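Local coordinates for phosphoglycerate oxidoreductase (PDB 4HY3), which probably binds NAD and reduces hydroxypyruvate or glyoxylate with NADH or NADPH, as some D-isomer-specific 2-hydroxyacid dehydrogenases do, at residues 154-158 / 159-163; 207-210 / 211-215. All blocks are in the same frame, centred on the assembly; numbering follows the deposited sequence.

Overall arrangement
Both contacts are local, each a single continuous run at one end of a helix inside the NAD-binding region, and they share no element: about 46 Å separates their centres and about 35 Å their nearest atoms. Interaction 1 (154-158 / 159-163) ends helix 151-158 at the surface of the chain, about 35 Å from its centre, with a carboxylate against an aromatic side chain. Interaction 2 (207-210 / 211-215) starts helix 211-216, is partly buried at about 19 Å from the centre, and is held by apolar packing. In each, one backbone carbonyl receives two N-H groups, one of them weakly in interaction 2. Different copies of the protein complete them, the second subunit for interaction 1 and the third for interaction 2.

Interaction 1: 154-158 / 159-163; sequences IAFQE and GTELW
Phe156, on the last turn of helix 151-158, meets the carboxylate of Glu161 along the inner part of its side chain. At the root, Phe156 CB lies 3.4 Å from Glu161 OE1. One atom further out, Phe156 CG is 3.5 Å from the same oxygen, and CD1 keeps to it as well. Glu161 OE2 stands over one face of the ring, 4.1 Å above the plane and displaced toward the rim, the carboxylate plane being turned 70° from that of the ring. Still further out, Phe156 CE1 approaches Trp163 CZ2 at 4.1 Å, the two rings meeting at a slant. The bend in Glu161 at chi2 (-43°) folds its carboxylate back toward the helix, where OE2 forms a salt bridge with Arg304 of the second subunit. With an alanine here in place of Glu161, Arg304 of the second subunit would probably be left without its carboxylate mate and the inner part of the Phe156 ring would lose its cover. Next to this contact the backbone turns out of the helix. Ala155 O accepts from both Gly159 N, at 2.6 Å, and Thr160 N, at 2.7 Å. Gly159 ends the helix with backbone angles (phi 127°) that suit a glycine. The turn carries the chain from helix 151-158 into the long loop that leads to strand 178-182, and the second subunit packs against it: its Tyr292 meets the Phe156 ring, while its Arg311, on strand 309-311, also packs against Phe156 and its Ala313 against Trp163.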
loop_
_atom_site.group_PDB
_atom_site.type_symbol
_atom_site.label_atom_id
_atom_site.label_comp_id
_atom_site.label_asym_id
_atom_site.label_seq_id
_atom_site.Cartn_x
_atom_site.Cartn_y
_atom_site.Cartn_z
ATOM N N ILE A 154 -32.810 6.123 -12.197
ATOM C CA ILE A 154 -34.023 6.042 -13.030
ATOM C C ILE A 154 -35.279 6.294 -12.199
ATOM O O ILE A 154 -36.199 6.961 -12.670
ATOM C CB ILE A 154 -34.129 4.699 -13.800
ATOM C CG1 ILE A 154 -33.070 4.624 -14.914
ATOM C CG2 ILE A 154 -35.521 4.513 -14.399
ATOM C CD1 ILE A 154 -32.699 3.212 -15.315
ATOM N N ALA A 155 -35.294 5.790 -10.961
ATOM C CA ALA A 155 -36.450 5.930 -10.061
ATOM C C ALA A 155 -36.702 7.398 -9.728
ATOM O O ALA A 155 -37.804 7.906 -9.926
ATOM C CB ALA A 155 -36.258 5.108 -8.795
ATOM N N PHE A 156 -35.659 8.054 -9.226
ATOM C CA PHE A 156 -35.566 9.506 -9.022
ATOM C C PHE A 156 -35.850 10.274 -10.328
ATOM O O PHE A 156 -36.534 11.302 -10.312
ATOM C CB PHE A 156 -34.131 9.776 -8.529
ATOM C CG PHE A 156 -33.887 11.126 -7.899
ATOM C CD1 PHE A 156 -33.301 11.200 -6.634
ATOM C CD2 PHE A 156 -34.140 12.318 -8.581
ATOM C CE1 PHE A 156 -33.018 12.431 -6.044
ATOM C CE2 PHE A 156 -33.858 13.553 -7.994
ATOM C CZ PHE A 156 -33.296 13.608 -6.724
ATOM N N GLN A 157 -35.339 9.764 -11.451
ATOM C CA GLN A 157 -35.455 10.448 -12.742
ATOM C C GLN A 157 -36.915 10.646 -13.110
ATOM O O GLN A 157 -37.336 11.765 -13.413
ATOM C CB GLN A 157 -34.730 9.679 -13.859
ATOM C CG GLN A 157 -34.029 10.564 -14.876
ATOM C CD GLN A 157 -33.944 9.940 -16.258
ATOM O OE1 GLN A 157 -33.437 8.830 -16.426
ATOM N NE2 GLN A 157 -34.430 10.665 -17.267
ATOM N N GLU A 158 -37.672 9.547 -13.061
ATOM C CA GLU A 158 -39.099 9.534 -13.396
ATOM C C GLU A 158 -39.977 9.936 -12.190
ATOM O O GLU A 158 -40.967 10.645 -12.360
ATOM C CB GLU A 158 -39.504 8.176 -13.992
ATOM C CG GLU A 158 -39.373 7.007 -13.022
ATOM C CD GLU A 158 -39.242 5.653 -13.696
ATOM O OE1 GLU A 158 -39.360 4.643 -12.966
ATOM O OE2 GLU A 158 -39.015 5.588 -14.933
ATOM N N GLY A 159 -39.610 9.485 -10.989
ATOM C CA GLY A 159 -40.193 9.993 -9.740
ATOM C C GLY A 159 -40.763 8.951 -8.795
ATOM O O GLY A 159 -41.951 8.989 -8.503
ATOM N N THR A 160 -39.930 8.026 -8.309
ATOM C CA THR A 160 -40.375 6.968 -7.367
ATOM C C THR A 160 -39.354 6.669 -6.250
ATOM O O THR A 160 -38.942 5.525 -6.054
ATOM C CB THR A 160 -40.733 5.638 -8.081
ATOM O OG1 THR A 160 -39.547 5.029 -8.606
ATOM C CG2 THR A 160 -41.764 5.840 -9.204
ATOM N N GLU A 161 -39.014 7.705 -5.493
ATOM C CA GLU A 161 -37.851 7.740 -4.594
ATOM C C GLU A 161 -37.535 6.535 -3.701
ATOM O O GLU A 161 -36.701 5.710 -4.066
ATOM C CB GLU A 161 -37.877 9.018 -3.741
ATOM C CG GLU A 161 -38.145 10.304 -4.516
ATOM C CD GLU A 161 -37.374 10.377 -5.816
ATOM O OE1 GLU A 161 -36.342 9.681 -5.933
ATOM O OE2 GLU A 161 -37.808 11.115 -6.723
ATOM N N LEU A 162 -38.208 6.433 -2.552
ATOM C CA LEU A 162 -37.695 5.725 -1.367
ATOM C C LEU A 162 -36.479 6.534 -0.928
ATOM O O LEU A 162 -35.408 6.421 -1.505
ATOM C CB LEU A 162 -37.329 4.247 -1.634
ATOM C CG LEU A 162 -38.299 3.038 -1.707
ATOM C CD1 LEU A 162 -39.356 3.028 -0.606
ATOM C CD2 LEU A 162 -38.942 2.882 -3.080
ATOM N N TRP A 163 -36.657 7.381 0.076
ATOM C CA TRP A 163 -35.732 8.483 0.245
ATOM C C TRP A 163 -34.542 8.264 1.091
ATOM O O TRP A 163 -34.282 9.052 1.987
ATOM C CB TRP A 163 -36.444 9.762 0.642
ATOM C CG TRP A 163 -36.301 10.727 -0.479
ATOM C CD1 TRP A 163 -37.110 10.853 -1.598
ATOM C CD2 TRP A 163 -35.210 11.682 -0.682
ATOM N NE1 TRP A 163 -36.629 11.821 -2.445
ATOM C CE2 TRP A 163 -35.492 12.359 -1.956
ATOM C CE3 TRP A 163 -34.075 12.036 0.038
ATOM C CZ2 TRP A 163 -34.663 13.351 -2.459
ATOM C CZ3 TRP A 163 -33.251 13.045 -0.476
ATOM C CH2 TRP A 163 -33.540 13.684 -1.696
#

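Interaction 2: 207-210 / 211-215; sequences PWLP and RSMLE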
loop_
_atom_site.group_PDB
_atom_site.type_symbol
_atom_site.label_atom_id
_atom_site.label_comp_id
_atom_site.label_asym_id
_atom_site.label_seq_id
_atom_site.Cartn_x
_atom_site.Cartn_y
_atom_site.Cartn_z
ATOM N N PRO A 207 -5.734 -21.691 -13.575
ATOM C CA PRO A 207 -4.957 -22.892 -13.883
ATOM C C PRO A 207 -3.473 -22.665 -14.158
ATOM O O PRO A 207 -2.675 -23.497 -13.794
ATOM C CB PRO A 207 -5.626 -23.430 -15.161
ATOM C CG PRO A 207 -6.359 -22.265 -15.744
ATOM C CD PRO A 207 -6.801 -21.451 -14.570
ATOM N N TRP A 208 -3.095 -21.581 -14.819
ATOM C CA TRP A 208 -1.702 -21.464 -15.276
ATOM C C TRP A 208 -0.858 -20.529 -14.472
ATOM O O TRP A 208 0.224 -20.117 -14.904
ATOM C CB TRP A 208 -1.601 -21.074 -16.748
ATOM C CG TRP A 208 -2.752 -21.506 -17.597
ATOM C CD1 TRP A 208 -3.116 -22.806 -17.971
ATOM C CD2 TRP A 208 -3.728 -20.629 -18.233
ATOM N NE1 TRP A 208 -4.229 -22.789 -18.777
ATOM C CE2 TRP A 208 -4.651 -21.510 -18.972
ATOM C CE3 TRP A 208 -3.928 -19.250 -18.265
ATOM C CZ2 TRP A 208 -5.719 -21.002 -19.697
ATOM C CZ3 TRP A 208 -5.009 -18.754 -19.003
ATOM C CH2 TRP A 208 -5.879 -19.609 -19.701
ATOM N N LEU A 209 -1.326 -20.153 -13.299
ATOM C CA LEU A 209 -0.456 -19.412 -12.446
ATOM C C LEU A 209 -0.324 -20.246 -11.200
ATOM O O LEU A 209 -1.350 -20.610 -10.613
ATOM C CB LEU A 209 -0.979 -17.998 -12.178
ATOM C CG LEU A 209 0.154 -16.975 -11.954
ATOM C CD1 LEU A 209 0.990 -16.793 -13.222
ATOM C CD2 LEU A 209 -0.378 -15.643 -11.419
ATOM N N PRO A 210 0.935 -20.593 -10.839
ATOM C CA PRO A 210 1.315 -21.243 -9.572
ATOM C C PRO A 210 0.751 -20.495 -8.362
ATOM O O PRO A 210 0.640 -19.267 -8.397
ATOM C CB PRO A 210 2.847 -21.150 -9.546
ATOM C CG PRO A 210 3.262 -20.867 -10.958
ATOM C CD PRO A 210 2.100 -20.258 -11.685
ATOM N N ARG A 211 0.403 -21.233 -7.307
ATOM C CA ARG A 211 -0.119 -20.647 -6.066
ATOM C C ARG A 211 0.835 -19.641 -5.434
ATOM O O ARG A 211 0.390 -18.699 -4.795
ATOM C CB ARG A 211 -0.512 -21.738 -5.065
ATOM C CG ARG A 211 -1.594 -22.670 -5.601
ATOM C CD ARG A 211 -1.889 -23.822 -4.657
ATOM N NE ARG A 211 -3.336 -23.969 -4.461
ATOM C CZ ARG A 211 -4.012 -23.471 -3.421
ATOM N NH1 ARG A 211 -3.375 -22.803 -2.462
ATOM N NH2 ARG A 211 -5.325 -23.645 -3.333
ATOM N N SER A 212 2.137 -19.828 -5.621
ATOM C CA SER A 212 3.112 -18.842 -5.165
ATOM C C SER A 212 3.003 -17.466 -5.831
ATOM O O SER A 212 3.402 -16.459 -5.244
ATOM C CB SER A 212 4.541 -19.344 -5.371
ATOM O OG SER A 212 5.381 -18.312 -5.906
HETATM N N MSE A 213 2.535 -17.420 -7.073
HETATM C CA MSE A 213 2.535 -16.149 -7.804
HETATM C C MSE A 213 1.272 -15.417 -7.464
HETATM O O MSE A 213 1.281 -14.207 -7.349
HETATM C CB MSE A 213 2.701 -16.367 -9.300
HETATM C CG MSE A 213 3.879 -17.277 -9.621
HETATM SE SE MSE A 213 4.814 -16.653 -11.245
HETATM C CE MSE A 213 5.773 -15.083 -10.524
ATOM N N LEU A 214 0.184 -16.152 -7.276
ATOM C CA LEU A 214 -1.059 -15.568 -6.814
ATOM C C LEU A 214 -0.914 -14.947 -5.433
ATOM O O LEU A 214 -1.285 -13.794 -5.214
ATOM C CB LEU A 214 -2.187 -16.607 -6.805
ATOM C CG LEU A 214 -2.769 -17.041 -8.155
ATOM C CD1 LEU A 214 -3.804 -18.120 -7.919
ATOM C CD2 LEU A 214 -3.394 -15.900 -8.945
ATOM N N GLU A 215 -0.381 -15.724 -4.501
ATOM C CA GLU A 215 -0.188 -15.261 -3.131
ATOM C C GLU A 215 0.584 -13.931 -3.096
ATOM O O GLU A 215 0.259 -13.053 -2.302
ATOM C CB GLU A 215 0.531 -16.329 -2.282
ATOM C CG GLU A 215 -0.301 -17.539 -1.851
ATOM C CD GLU A 215 0.561 -18.702 -1.331
ATOM O OE1 GLU A 215 1.760 -18.479 -1.037
ATOM O OE2 GLU A 215 0.048 -19.846 -1.206
#
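Leu209 packs against Met213 and Leu214, and Pro210 against Met213, where the loop after strand 201-205 runs into helix 211-216. The apolar contacts come in two sets. Leu209 CG touches CB of Met213 (modelled as selenomethionine) at 3.7 Å, the two side chains running nearly at right angles, and Leu209 CD2 reaches Leu214 CD2 at 3.9 Å, so that one leucine touches two successive residues of the first turn. Pro210 instead lies alongside Met213, both pointing the same way, with its CG 3.9 Å from Met213 CG. Met213 presents that methylene to the proline because CG is set beside its own backbone N, with chi1 at -50°; bends further along the chain then take the selenium end elsewhere. The polar contacts are backbone ones. Pro210 holds the N-cap position, and its carbonyl oxygen receives Met213 N at 3.0 Å, together with a weak bond from Leu214 N at 3.3 Å. A further group of contacts comes from the third subunit: its Met344 packs on both Leu209 and Met213, and its Glu332 OE2 accepts a weak hydrogen bond from Ser212 N in the first turn. Within the chain, Leu214 rests on Pro221 of strand 220-221. The arrangement is the loop-to-helix start of a beta-alpha-beta crossover in a Rossmann fold, here linking strand 201-205 to its neighbour 220-221 at the margin of the parallel sheet.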